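Long-range contacts in rRNA N-glycosidase (PDB 3CTK), which belongs to the ribosome-inactivating proteins of plants, built as a single compact chain of mixed helices and strands: residues A[188-193]-A[221-226]; A[43-49]-A[93-99]; A[74-78]-A[142-146]; A[203-207]-A[244-248]. One frame throughout, in Å; residues are numbered along the deposited sequence. Where two conformers were deposited one is given.

Contact 1: A[188-193]-A[221-226]; sequences NFKVLN and LISPSN
Phe189 and Asn226 form a stack, the asparagine amide lying almost parallel to the ring, with 4° between their planes. CB of Asn226 stands over the ring centre, 3.5 Å from the centroid of Phe189, a CH-pi contact. At the ring's edge and in its plane, CD1 of Phe189 meets Pro224 O at 3.3 Å. A flat, apolar ring suits this place because it can offer a face to one residue and C-H groups to a carbonyl of the same turn.

Apolar packing continues along the helix. The methylenes of Lys190 run beside Pro224, CD lying 3.8 Å from Pro224 CG. With CG anti to the backbone N (chi1 179°) and the chain extended, NZ is carried past the proline to a salt bridge with Asp240 and cation-pi contacts with Tyr171 and Trp229. Asn193 rests its CB 3.9 Å from Ile222 CB.

Hydrogen bonds shape each backbone. Asn188 is the N-cap: its OD1 accepts from Val191 N at 2.9 Å, nearly straight, and weakly from Lys190 N. Within 221-226 a type I turn is closed by Asn226 N to Ser223 O, 2.9 Å; asparagine readily adopts the positive phi found at position 226.

The contact thus sets the start of helix 189-196 against the connection between strands 214-222 and 228-233, with helix 170-180 alongside through Tyr171.

Contact 2: A[43-49]-A[93-99]; sequences DDKRFVL and VATSKLF
Val93 O accepts from Lys97 N at 2.9 Å, closing the helical turn whose first and last side chains, Val93 and Lys97, both meet Asp43. CG2 of Val93 lies 3.6 Å from Asp43 OD1, while the Lys97 methylenes pass Asp43 CB. The opposite charges of these ends are near, yet Asp43 OD2 and Lys97 NZ are 4.4 Å apart, too far to count as a salt bridge. The other valine methyl, CG1, packs 3.6 Å from Arg46 NH1; that guanidinium is anchored through NE to Asp65.

Phe47 carries the apolar part. One face of its ring takes CG of Arg46, offset toward the rim; the opposite face takes CD1 of Leu98, 4.0 Å from the Phe47 centroid and 1° off the normal, a CH-pi contact. Chi1 of -55°, with CG beside the backbone N, directs the ring at the helix, where CZ comes within 3.6 Å of Ala94 CB. Alanine suits this spot, since its short side chain lets the phenyl tip approach the helix backbone. The Leu49 and Leu98 side chains run antiparallel, alongside one another, their CD2 methyls 4.1 Å apart.

The short helix 92-97 is thereby packed on strand 47-53 and the loop leading into it; the strand runs between strands 3-7 and 59-65, while Leu98 reaches across to Val72 and Phe86 on two further strands.

Contact 3: A[74-78]-A[142-146]; sequences YQDKW and IHGKT
Asp76, on strand 70-78 of the main sheet, faces a type II beta turn, Ile142 to Lys145, in the connection between helices 132-142 and 149-168. Its CB lies 3.8 Å from His143 ND1, approaching the imidazole obliquely. Chi1 of 73° then sets CG between the backbone N and carbonyl carbon, which brings OD2 to the turn. There OD2 accepts a weak hydrogen bond from Gly144 N, 3.5 Å long but fairly straight at 162°, and also takes part in a salt bridge with Arg83. The carboxylate so links the turn to an arginine of the adjoining strand 81-88.

Glycine fits the third position of the turn because phi is positive there (69°). Its CA also comes within 2.9 Å of Lys77 O, a CA-H...O contact.

Rings widen the contact. The imidazole of His143 has Lys77 N over one face; this N is buried and has no hydrogen-bonding partner in the model. Lys77 runs beside that ring with CG 3.7 Å from His143 NE2, before its amine turns away to Asp82. Trp78 spreads its six-membered ring along the turn's exit: CE3 is 3.4 Å from Gly144 O and CH2 meets the methyl of Thr146. At the other end, Tyr74 OH touches Ile142 CD1 at 3.7 Å.

Contact 4: A[203-207]-A[244-248]; sequences DAIHK and LKFKS
The imidazole of His206 has the carbonyl group of Lys247 over one face, its C 3.8 Å above the ring plane. At the edge, in plane, lies Lys245 O, 2.9 Å from His206 CE1. Although Lys247 O is also close to NE2, it sits over the face, and the poor angle rules out a hydrogen bond. Histidine suits the site because its flat ring packs against the tail while ND1 bonds water 1 and, weakly, Ser202 O. A second flat group, the ring of Phe246, carries Lys245 CG over one face, offset toward the rim.

Water joins the two segments at two points. Water 1 is bonded to Asp203 OD1 at 2.6 Å, to Phe246 O at 2.8 Å and to His206 ND1. Water 2 donates to His206 O at 2.9 Å and is also bonded to Ser248 OG, with a weaker bond to the terminal carboxylate.

Direct charge pairing is slight: Asp203 OD1 and Lys245 NZ form a long salt bridge of 3.8 Å. The lysine reaches it by bending at chi3 and chi4. On the buried side, the Ile205 and Leu244 side chains meet nearly perpendicular to each other, with Ile205 CG2 3.7 Å from Leu244 CD1.

The C-terminal tail therefore lies against helix 198-208. Leu244 bonds by its backbone to Pro35 and Thr37, and Ile205 touches Cys32, whose disulfide to Cys212 ties that loop to the chain just beyond the helix.

How the contacts relate
The contacts fall into two interleaved pairs along the chain. Contacts 2 and 3 alternate their segments, as do contacts 1 and 4, and the first pair closes before the second opens. Contacts 2 and 3 share the six-stranded sheet; their centres are 19 Å apart and they touch, Phe99 packing on Tyr74 and Gln75. Contacts 1 and 4 involve the consecutive helices 189-196 and 198-208, with centres 21 Å apart and no touch. Contact 1 lies across the chain's centre from both contacts 2 and 3, its centre 33 and 34 Å from theirs. One pair therefore fastens surrounding segments to the N-terminal sheet, and the other secures the C-terminal region against late helices.

Contact 1: A[188-193]-A[221-226]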
loop_
_atom_site.group_PDB
_atom_site.type_symbol
_atom_site.label_atom_id
_atom_site.label_comp_id
_atom_site.label_asym_id
_atom_site.label_seq_id
_atom_site.Cartn_x
_atom_site.Cartn_y
_atom_site.Cartn_z
ATOM N N ASN A 188 -3.696 -14.510 -3.926
ATOM C CA ASN A 188 -4.832 -15.418 -3.881
ATOM C C ASN A 188 -6.147 -14.703 -3.596
ATOM O O ASN A 188 -6.175 -13.488 -3.394
ATOM C CB ASN A 188 -4.601 -16.563 -2.867
ATOM C CG ASN A 188 -4.516 -16.090 -1.420
ATOM O OD1 ASN A 188 -5.257 -15.208 -0.990
ATOM N ND2 ASN A 188 -3.625 -16.711 -0.651
ATOM N N PHE A 189 -7.238 -15.464 -3.594
ATOM C CA PHE A 189 -8.568 -14.910 -3.372
ATOM C C PHE A 189 -8.720 -14.109 -2.087
ATOM O O PHE A 189 -9.438 -13.111 -2.068
ATOM C CB PHE A 189 -9.615 -16.028 -3.397
ATOM C CG PHE A 189 -9.594 -16.847 -4.656
ATOM C CD1 PHE A 189 -8.984 -18.098 -4.679
ATOM C CD2 PHE A 189 -10.177 -16.365 -5.822
ATOM C CE1 PHE A 189 -8.955 -18.856 -5.849
ATOM C CE2 PHE A 189 -10.152 -17.116 -6.999
ATOM C CZ PHE A 189 -9.540 -18.363 -7.010
ATOM N N LYS A 190 -8.060 -14.545 -1.016
ATOM C CA LYS A 190 -8.156 -13.839 0.258
ATOM C C LYS A 190 -7.407 -12.514 0.225
ATOM O O LYS A 190 -7.902 -11.500 0.725
ATOM C CB LYS A 190 -7.627 -14.707 1.410
ATOM C CG LYS A 190 -7.675 -14.001 2.765
ATOM C CD LYS A 190 -7.480 -14.956 3.942
ATOM C CE LYS A 190 -7.477 -14.182 5.263
ATOM N NZ LYS A 190 -7.450 -15.070 6.460
ATOM N N VAL A 191 -6.211 -12.522 -0.354
ATOM C CA VAL A 191 -5.428 -11.294 -0.455
ATOM C C VAL A 191 -6.272 -10.229 -1.156
ATOM O O VAL A 191 -6.433 -9.116 -0.655
ATOM C CB VAL A 191 -4.130 -11.524 -1.253
ATOM C CG1 VAL A 191 -3.425 -10.194 -1.496
ATOM C CG2 VAL A 191 -3.213 -12.472 -0.489
ATOM N N LEU A 192 -6.827 -10.589 -2.307
ATOM C CA LEU A 192 -7.658 -9.672 -3.079
ATOM C C LEU A 192 -8.907 -9.222 -2.322
ATOM O O LEU A 192 -9.288 -8.053 -2.385
ATOM C CB LEU A 192 -8.052 -10.324 -4.412
ATOM C CG LEU A 192 -7.090 -10.115 -5.591
ATOM C CD1 LEU A 192 -5.655 -10.118 -5.119
ATOM C CD2 LEU A 192 -7.324 -11.191 -6.639
ATOM N N ASN A 193 -9.533 -10.141 -1.595
ATOM C CA ASN A 193 -10.741 -9.813 -0.844
ATOM C C ASN A 193 -10.456 -8.797 0.263
ATOM O O ASN A 193 -11.215 -7.844 0.454
ATOM C CB ASN A 193 -11.351 -11.080 -0.238
ATOM C CG ASN A 193 -12.683 -10.818 0.431
ATOM O OD1 ASN A 193 -13.652 -10.429 -0.222
ATOM N ND2 ASN A 193 -12.738 -11.026 1.739
ATOM N N LEU A 221 -16.646 -12.217 4.059
ATOM C CA LEU A 221 -15.335 -12.264 3.423
ATOM C C LEU A 221 -15.086 -13.543 2.622
ATOM O O LEU A 221 -15.988 -14.367 2.456
ATOM C CB LEU A 221 -14.253 -12.069 4.493
ATOM C CG LEU A 221 -14.455 -10.777 5.304
ATOM C CD1 LEU A 221 -13.373 -10.636 6.369
ATOM C CD2 LEU A 221 -14.431 -9.578 4.361
ATOM N N ILE A 222 -13.859 -13.695 2.125
ATOM C CA ILE A 222 -13.481 -14.848 1.307
ATOM C C ILE A 222 -12.181 -15.502 1.777
ATOM O O ILE A 222 -11.218 -14.815 2.119
ATOM C CB ILE A 222 -13.324 -14.418 -0.169
ATOM C CG1 ILE A 222 -14.638 -13.800 -0.658
ATOM C CG2 ILE A 222 -12.925 -15.612 -1.033
ATOM C CD1 ILE A 222 -14.550 -13.131 -2.015
ATOM N N SER A 223 -12.160 -16.835 1.780
ATOM C CA SER A 223 -10.988 -17.597 2.211
ATOM C C SER A 223 -9.955 -17.728 1.095
ATOM O O SER A 223 -10.224 -17.395 -0.059
ATOM C CB SER A 223 -11.405 -19.000 2.654
ATOM O OG SER A 223 -11.673 -19.812 1.524
ATOM N N PRO A 224 -8.752 -18.229 1.426
ATOM C CA PRO A 224 -7.686 -18.398 0.430
ATOM C C PRO A 224 -8.083 -19.284 -0.755
ATOM O O PRO A 224 -7.530 -19.154 -1.853
ATOM C CB PRO A 224 -6.550 -19.008 1.245
ATOM C CG PRO A 224 -6.755 -18.401 2.601
ATOM C CD PRO A 224 -8.251 -18.521 2.781
ATOM N N SER A 225 -9.040 -20.182 -0.531
ATOM C CA SER A 225 -9.503 -21.093 -1.575
ATOM C C SER A 225 -10.778 -20.616 -2.273
ATOM O O SER A 225 -11.417 -21.376 -3.005
ATOM C CB SER A 225 -9.733 -22.485 -0.985
ATOM O OG SER A 225 -10.675 -22.440 0.071
ATOM N N ASN A 226 -11.141 -19.360 -2.034
ATOM C CA ASN A 226 -12.318 -18.740 -2.636
ATOM C C ASN A 226 -13.653 -19.195 -2.045
ATOM O O ASN A 226 -14.691 -19.091 -2.698
ATOM C CB ASN A 226 -12.329 -18.976 -4.152
ATOM C CG ASN A 226 -13.135 -17.928 -4.898
ATOM O OD1 ASN A 226 -13.482 -18.109 -6.064
ATOM N ND2 ASN A 226 -13.422 -16.815 -4.230
#

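Contact 2: A[43-49]-A[93-99]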
loop_
_atom_site.group_PDB
_atom_site.type_symbol
_atom_site.label_atom_id
_atom_site.label_comp_id
_atom_site.label_asym_id
_atom_site.label_seq_id
_atom_site.Cartn_x
_atom_site.Cartn_y
_atom_site.Cartn_z
ATOM N N ASP A 43 -0.901 19.346 7.504
ATOM C CA ASP A 43 -0.279 19.122 6.206
ATOM C C ASP A 43 1.193 18.713 6.313
ATOM O O ASP A 43 1.690 17.959 5.474
ATOM C CB ASP A 43 -0.400 20.368 5.322
ATOM C CG ASP A 43 -1.835 20.658 4.902
ATOM O OD1 ASP A 43 -2.655 19.717 4.836
ATOM O OD2 ASP A 43 -2.140 21.835 4.623
ATOM N N ASP A 44 1.883 19.193 7.347
ATOM C CA ASP A 44 3.301 18.880 7.535
ATOM C C ASP A 44 3.575 17.460 8.026
ATOM O O ASP A 44 4.735 17.053 8.127
ATOM C CB ASP A 44 3.921 19.874 8.518
ATOM C CG ASP A 44 3.363 19.727 9.921
ATOM O OD1 ASP A 44 2.201 19.290 10.049
ATOM O OD2 ASP A 44 4.074 20.065 10.891
ATOM N N LYS A 45 2.523 16.706 8.336
ATOM C CA LYS A 45 2.689 15.337 8.812
ATOM C C LYS A 45 1.769 14.405 8.033
ATOM O O LYS A 45 1.584 13.239 8.397
ATOM C CB LYS A 45 2.355 15.253 10.302
ATOM C CG LYS A 45 3.299 16.051 11.196
ATOM C CD LYS A 45 2.990 15.835 12.671
ATOM C CE LYS A 45 1.610 16.360 13.035
ATOM N NZ LYS A 45 1.340 16.249 14.498
ATOM N N ARG A 46 1.220 14.932 6.944
ATOM C CA ARG A 46 0.280 14.211 6.099
ATOM C C ARG A 46 0.844 13.027 5.313
ATOM O O ARG A 46 0.098 12.109 4.975
ATOM C CB ARG A 46 -0.388 15.209 5.141
ATOM C CG ARG A 46 -1.468 14.635 4.223
ATOM C CD ARG A 46 -2.652 14.046 4.993
ATOM N NE ARG A 46 -3.682 13.561 4.077
ATOM C CZ ARG A 46 -4.566 14.342 3.463
ATOM N NH1 ARG A 46 -4.561 15.653 3.675
ATOM N NH2 ARG A 46 -5.438 13.817 2.612
ATOM N N PHE A 47 2.143 13.031 5.026
ATOM C CA PHE A 47 2.727 11.938 4.250
ATOM C C PHE A 47 3.943 11.264 4.862
ATOM O O PHE A 47 4.660 11.850 5.670
ATOM C CB PHE A 47 3.130 12.426 2.849
ATOM C CG PHE A 47 2.020 13.079 2.083
ATOM C CD1 PHE A 47 1.933 14.467 2.007
ATOM C CD2 PHE A 47 1.049 12.310 1.453
ATOM C CE1 PHE A 47 0.889 15.079 1.315
ATOM C CE2 PHE A 47 0.002 12.910 0.761
ATOM C CZ PHE A 47 -0.078 14.300 0.691
ATOM N N VAL A 48 4.160 10.012 4.468
ATOM C CA VAL A 48 5.331 9.263 4.898
ATOM C C VAL A 48 5.976 8.834 3.587
ATOM O O VAL A 48 5.280 8.471 2.639
ATOM C CB VAL A 48 4.971 8.013 5.748
ATOM C CG1 VAL A 48 4.021 7.105 4.991
ATOM C CG2 VAL A 48 6.248 7.259 6.118
ATOM N N LEU A 49 7.299 8.905 3.521
ATOM C CA LEU A 49 8.008 8.535 2.306
ATOM C C LEU A 49 8.646 7.155 2.433
ATOM O O LEU A 49 9.223 6.813 3.465
ATOM C CB LEU A 49 9.073 9.592 1.992
ATOM C CG LEU A 49 8.533 11.028 1.932
ATOM C CD1 LEU A 49 9.676 12.021 1.768
ATOM C CD2 LEU A 49 7.548 11.149 0.779
ATOM N N VAL A 93 -2.993 18.914 -1.416
ATOM C CA VAL A 93 -1.824 19.035 -0.554
ATOM C C VAL A 93 -0.674 18.160 -1.060
ATOM O O VAL A 93 0.495 18.456 -0.810
ATOM C CB VAL A 93 -2.159 18.653 0.915
ATOM C CG1 VAL A 93 -2.648 17.215 0.990
ATOM C CG2 VAL A 93 -0.935 18.851 1.796
ATOM N N ALA A 94 -1.008 17.087 -1.771
ATOM C CA ALA A 94 0.009 16.182 -2.307
ATOM C C ALA A 94 0.822 16.850 -3.418
ATOM O O ALA A 94 2.052 16.878 -3.376
ATOM C CB ALA A 94 -0.647 14.908 -2.838
ATOM N N THR A 95 0.134 17.387 -4.415
ATOM C CA THR A 95 0.827 18.030 -5.518
ATOM C C THR A 95 1.435 19.368 -5.106
ATOM O O THR A 95 2.392 19.835 -5.720
ATOM C CB THR A 95 -0.116 18.233 -6.725
ATOM O OG1 THR A 95 -1.363 18.778 -6.277
ATOM C CG2 THR A 95 -0.370 16.902 -7.430
ATOM N N SER A 96 0.899 19.975 -4.051
ATOM C CA SER A 96 1.414 21.260 -3.587
ATOM C C SER A 96 2.613 21.161 -2.650
ATOM O O SER A 96 3.518 21.988 -2.722
ATOM C CB SER A 96 0.314 22.059 -2.878
ATOM O OG SER A 96 -0.730 22.411 -3.770
ATOM N N LYS A 97 2.635 20.151 -1.786
ATOM C CA LYS A 97 3.725 20.033 -0.820
ATOM C C LYS A 97 4.765 18.929 -0.979
ATOM O O LYS A 97 5.853 19.029 -0.409
ATOM C CB LYS A 97 3.140 19.972 0.592
ATOM C CG LYS A 97 2.619 21.316 1.075
ATOM C CD LYS A 97 2.052 21.229 2.476
ATOM C CE LYS A 97 1.870 22.617 3.066
ATOM N NZ LYS A 97 1.138 23.524 2.140
ATOM N N LEU A 98 4.451 17.879 -1.727
ATOM C CA LEU A 98 5.420 16.802 -1.909
ATOM C C LEU A 98 6.523 17.163 -2.891
ATOM O O LEU A 98 6.302 17.923 -3.835
ATOM C CB LEU A 98 4.728 15.520 -2.390
ATOM C CG LEU A 98 3.975 14.725 -1.320
ATOM C CD1 LEU A 98 3.175 13.610 -1.974
ATOM C CD2 LEU A 98 4.973 14.166 -0.306
ATOM N N PHE A 99 7.711 16.612 -2.651
ATOM C CA PHE A 99 8.868 16.821 -3.521
ATOM C C PHE A 99 9.047 18.293 -3.881
ATOM O O PHE A 99 9.069 18.666 -5.054
ATOM C CB PHE A 99 8.685 15.980 -4.780
ATOM C CG PHE A 99 8.213 14.574 -4.501
ATOM C CD1 PHE A 99 7.149 14.028 -5.214
ATOM C CD2 PHE A 99 8.831 13.800 -3.523
ATOM C CE1 PHE A 99 6.705 12.726 -4.956
ATOM C CE2 PHE A 99 8.395 12.496 -3.259
ATOM C CZ PHE A 99 7.330 11.964 -3.980
#

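Contact 3: A[74-78]-A[142-146]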
loop_
_atom_site.group_PDB
_atom_site.type_symbol
_atom_site.label_atom_id
_atom_site.label_comp_id
_atom_site.label_asym_id
_atom_site.label_seq_id
_atom_site.Cartn_x
_atom_site.Cartn_y
_atom_site.Cartn_z
ATOM N N TYR A 74 5.279 9.251 -6.705
ATOM C CA TYR A 74 6.655 8.910 -6.377
ATOM C C TYR A 74 7.618 9.856 -7.065
ATOM O O TYR A 74 7.232 10.633 -7.939
ATOM C CB TYR A 74 6.978 7.476 -6.814
ATOM C CG TYR A 74 6.864 7.244 -8.309
ATOM C CD1 TYR A 74 5.648 6.876 -8.888
ATOM C CD2 TYR A 74 7.967 7.424 -9.150
ATOM C CE1 TYR A 74 5.530 6.693 -10.265
ATOM C CE2 TYR A 74 7.859 7.245 -10.534
ATOM C CZ TYR A 74 6.637 6.879 -11.082
ATOM O OH TYR A 74 6.519 6.713 -12.446
ATOM N N GLN A 75 8.875 9.794 -6.654
ATOM C CA GLN A 75 9.906 10.619 -7.258
ATOM C C GLN A 75 11.001 9.690 -7.761
ATOM O O GLN A 75 11.489 8.832 -7.022
ATOM C CB GLN A 75 10.488 11.593 -6.233
ATOM C CG GLN A 75 11.585 12.497 -6.789
ATOM C CD GLN A 75 12.244 13.333 -5.712
ATOM O OE1 GLN A 75 11.705 14.354 -5.283
ATOM N NE2 GLN A 75 13.412 12.896 -5.258
ATOM N N ASP A 76 11.359 9.835 -9.029
ATOM C CA ASP A 76 12.422 9.023 -9.604
ATOM C C ASP A 76 13.394 9.993 -10.264
ATOM O O ASP A 76 13.543 11.127 -9.798
ATOM C CB ASP A 76 11.853 7.997 -10.603
ATOM C CG ASP A 76 11.392 8.617 -11.914
ATOM O OD1 ASP A 76 10.928 9.776 -11.924
ATOM O OD2 ASP A 76 11.481 7.917 -12.944
ATOM N N LYS A 77 14.064 9.566 -11.327
ATOM C CA LYS A 77 15.003 10.453 -11.999
ATOM C C LYS A 77 14.780 10.502 -13.502
ATOM O O LYS A 77 14.270 9.557 -14.099
ATOM C CB LYS A 77 16.445 10.010 -11.729
ATOM C CG LYS A 77 16.751 9.714 -10.274
ATOM C CD LYS A 77 17.965 10.484 -9.786
ATOM C CE LYS A 77 17.563 11.607 -8.851
ATOM N NZ LYS A 77 18.740 12.364 -8.340
ATOM N N TRP A 78 15.139 11.630 -14.099
ATOM C CA TRP A 78 15.051 11.809 -15.542
ATOM C C TRP A 78 16.106 12.819 -15.958
ATOM O O TRP A 78 16.128 13.946 -15.467
ATOM C CB TRP A 78 13.677 12.305 -15.996
ATOM C CG TRP A 78 13.714 12.754 -17.438
ATOM C CD1 TRP A 78 13.847 14.036 -17.896
ATOM C CD2 TRP A 78 13.746 11.912 -18.602
ATOM N NE1 TRP A 78 13.969 14.044 -19.267
ATOM C CE2 TRP A 78 13.910 12.756 -19.726
ATOM C CE3 TRP A 78 13.658 10.527 -18.802
ATOM C CZ2 TRP A 78 13.987 12.260 -21.032
ATOM C CZ3 TRP A 78 13.736 10.033 -20.106
ATOM C CH2 TRP A 78 13.898 10.901 -21.203
ATOM N N ILE A 142 10.628 1.750 -15.594
ATOM C CA ILE A 142 10.177 3.140 -15.625
ATOM C C ILE A 142 11.200 4.170 -15.159
ATOM O O ILE A 142 11.135 5.333 -15.549
ATOM C CB ILE A 142 8.918 3.331 -14.753
ATOM C CG1 ILE A 142 9.274 3.110 -13.279
ATOM C CG2 ILE A 142 7.822 2.375 -15.203
ATOM C CD1 ILE A 142 8.129 3.364 -12.312
ATOM N N HIS A 143 12.134 3.747 -14.318
ATOM C CA HIS A 143 13.136 4.660 -13.786
ATOM C C HIS A 143 14.016 5.295 -14.864
ATOM O O HIS A 143 14.685 4.595 -15.621
ATOM C CB HIS A 143 14.014 3.931 -12.771
ATOM C CG HIS A 143 14.901 4.840 -11.981
ATOM N ND1 HIS A 143 14.571 5.293 -10.722
ATOM C CD2 HIS A 143 16.098 5.397 -12.281
ATOM C CE1 HIS A 143 15.528 6.089 -10.279
ATOM N NE2 HIS A 143 16.465 6.169 -11.205
ATOM N N GLY A 144 14.005 6.623 -14.929
ATOM C CA GLY A 144 14.819 7.331 -15.905
ATOM C C GLY A 144 14.394 7.162 -17.350
ATOM O O GLY A 144 15.158 7.475 -18.269
ATOM N N LYS A 145 13.175 6.677 -17.564
ATOM C CA LYS A 145 12.665 6.467 -18.913
ATOM C C LYS A 145 11.491 7.383 -19.226
ATOM O O LYS A 145 10.900 7.972 -18.323
ATOM C CB LYS A 145 12.253 5.004 -19.081
ATOM C CG LYS A 145 13.450 4.071 -19.150
ATOM C CD LYS A 145 13.051 2.614 -19.154
ATOM C CE LYS A 145 14.229 1.753 -19.567
ATOM N NZ LYS A 145 15.478 2.179 -18.880
ATOM N N THR A 146 11.161 7.519 -20.507
ATOM C CA THR A 146 10.040 8.366 -20.891
ATOM C C THR A 146 8.777 7.814 -20.240
ATOM O O THR A 146 8.644 6.604 -20.058
ATOM C CB THR A 146 9.855 8.409 -22.421
ATOM O OG1 THR A 146 9.688 7.080 -22.924
ATOM C CG2 THR A 146 11.064 9.048 -23.078
#

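Contact 4: A[203-207]-A[244-248]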
loop_
_atom_site.group_PDB
_atom_site.type_symbol
_atom_site.label_atom_id
_atom_site.label_comp_id
_atom_site.label_asym_id
_atom_site.label_seq_id
_atom_site.Cartn_x
_atom_site.Cartn_y
_atom_site.Cartn_z
ATOM N N ASP A 203 -14.448 -0.449 9.896
ATOM C CA ASP A 203 -15.659 0.103 10.500
ATOM C C ASP A 203 -16.352 -0.943 11.371
ATOM O O ASP A 203 -16.903 -0.620 12.423
ATOM C CB ASP A 203 -16.632 0.600 9.424
ATOM C CG ASP A 203 -16.125 1.836 8.699
ATOM O OD1 ASP A 203 -15.408 2.649 9.325
ATOM O OD2 ASP A 203 -16.456 2.005 7.505
ATOM N N ALA A 204 -16.323 -2.197 10.930
ATOM C CA ALA A 204 -16.947 -3.285 11.680
ATOM C C ALA A 204 -16.266 -3.472 13.032
ATOM O O ALA A 204 -16.926 -3.681 14.051
ATOM C CB ALA A 204 -16.869 -4.577 10.882
ATOM N N ILE A 205 -14.940 -3.410 13.038
ATOM C CA ILE A 205 -14.202 -3.575 14.281
ATOM C C ILE A 205 -14.469 -2.389 15.200
ATOM O O ILE A 205 -14.629 -2.558 16.406
ATOM C CB ILE A 205 -12.689 -3.748 14.004
ATOM C CG1 ILE A 205 -12.477 -5.055 13.227
ATOM C CG2 ILE A 205 -11.904 -3.780 15.326
ATOM C CD1 ILE A 205 -11.041 -5.325 12.796
ATOM N N HIS A 206 -14.542 -1.187 14.635
ATOM C CA HIS A 206 -14.825 -0.006 15.446
ATOM C C HIS A 206 -16.204 -0.114 16.091
ATOM O O HIS A 206 -16.390 0.246 17.255
ATOM C CB HIS A 206 -14.781 1.263 14.598
ATOM C CG HIS A 206 -13.415 1.859 14.478
ATOM N ND1 HIS A 206 -12.705 1.870 13.297
ATOM C CD2 HIS A 206 -12.637 2.485 15.392
ATOM C CE1 HIS A 206 -11.548 2.480 13.488
ATOM N NE2 HIS A 206 -11.483 2.864 14.750
ATOM N N LYS A 207 -17.171 -0.604 15.328
ATOM C CA LYS A 207 -18.532 -0.744 15.834
ATOM C C LYS A 207 -18.617 -1.762 16.971
ATOM O O LYS A 207 -19.472 -1.649 17.849
ATOM C CB LYS A 207 -19.475 -1.156 14.696
ATOM C CG LYS A 207 -20.937 -1.249 15.110
ATOM C CD LYS A 207 -21.821 -1.705 13.956
ATOM C CE LYS A 207 -23.264 -1.860 14.406
ATOM N NZ LYS A 207 -24.128 -2.425 13.331
ATOM N N LEU A 244 -5.881 -0.436 11.254
ATOM C CA LEU A 244 -7.240 -0.125 10.819
ATOM C C LEU A 244 -7.414 1.300 10.324
ATOM O O LEU A 244 -6.642 2.198 10.669
ATOM C CB LEU A 244 -8.235 -0.343 11.965
ATOM C CG LEU A 244 -8.249 -1.696 12.685
ATOM C CD1 LEU A 244 -9.365 -1.701 13.719
ATOM C CD2 LEU A 244 -8.444 -2.818 11.687
ATOM N N LYS A 245 -8.450 1.502 9.517
ATOM C CA LYS A 245 -8.762 2.826 8.999
ATOM C C LYS A 245 -9.450 3.605 10.113
ATOM O O LYS A 245 -10.110 3.023 10.977
ATOM C CB LYS A 245 -9.689 2.726 7.784
ATOM C CG LYS A 245 -10.061 4.083 7.162
ATOM C CD LYS A 245 -11.004 3.930 5.966
ATOM C CE LYS A 245 -12.417 3.562 6.393
ATOM N NZ LYS A 245 -13.062 4.652 7.183
ATOM N N PHE A 246 -9.279 4.922 10.082
ATOM C CA PHE A 246 -9.865 5.823 11.070
ATOM C C PHE A 246 -11.374 5.648 11.190
ATOM O O PHE A 246 -11.987 5.006 10.333
ATOM C CB PHE A 246 -9.590 7.278 10.682
ATOM C CG PHE A 246 -10.063 7.641 9.292
ATOM C CD1 PHE A 246 -9.166 7.700 8.224
ATOM C CD2 PHE A 246 -11.411 7.889 9.042
ATOM C CE1 PHE A 246 -9.606 8.000 6.926
ATOM C CE2 PHE A 246 -11.863 8.190 7.744
ATOM C CZ PHE A 246 -10.958 8.243 6.683
ATOM N N LYS A 247 -11.948 6.233 12.251
ATOM C CA LYS A 247 -13.392 6.225 12.522
ATOM C C LYS A 247 -13.836 5.903 13.948
ATOM O O LYS A 247 -13.113 5.294 14.718
ATOM C CB LYS A 247 -14.107 5.265 11.595
ATOM C CG LYS A 247 -14.778 5.935 10.414
ATOM C CD LYS A 247 -15.810 6.933 10.885
ATOM C CE LYS A 247 -16.672 7.393 9.733
ATOM N NZ LYS A 247 -17.854 8.114 10.262
ATOM N N SER A 248 -15.061 6.307 14.270
ATOM C CA SER A 248 -15.698 6.092 15.574
ATOM C C SER A 248 -14.714 5.780 16.702
ATOM O O SER A 248 -14.521 6.664 17.564
ATOM C CB SER A 248 -16.714 4.950 15.454
ATOM O OG SER A 248 -17.468 4.796 16.646
ATOM O OXT SER A 248 -14.148 4.659 16.707
HETATM O O HOH W 1 -12.956 2.391 10.138
HETATM O O HOH W 2 -16.591 2.950 18.150
#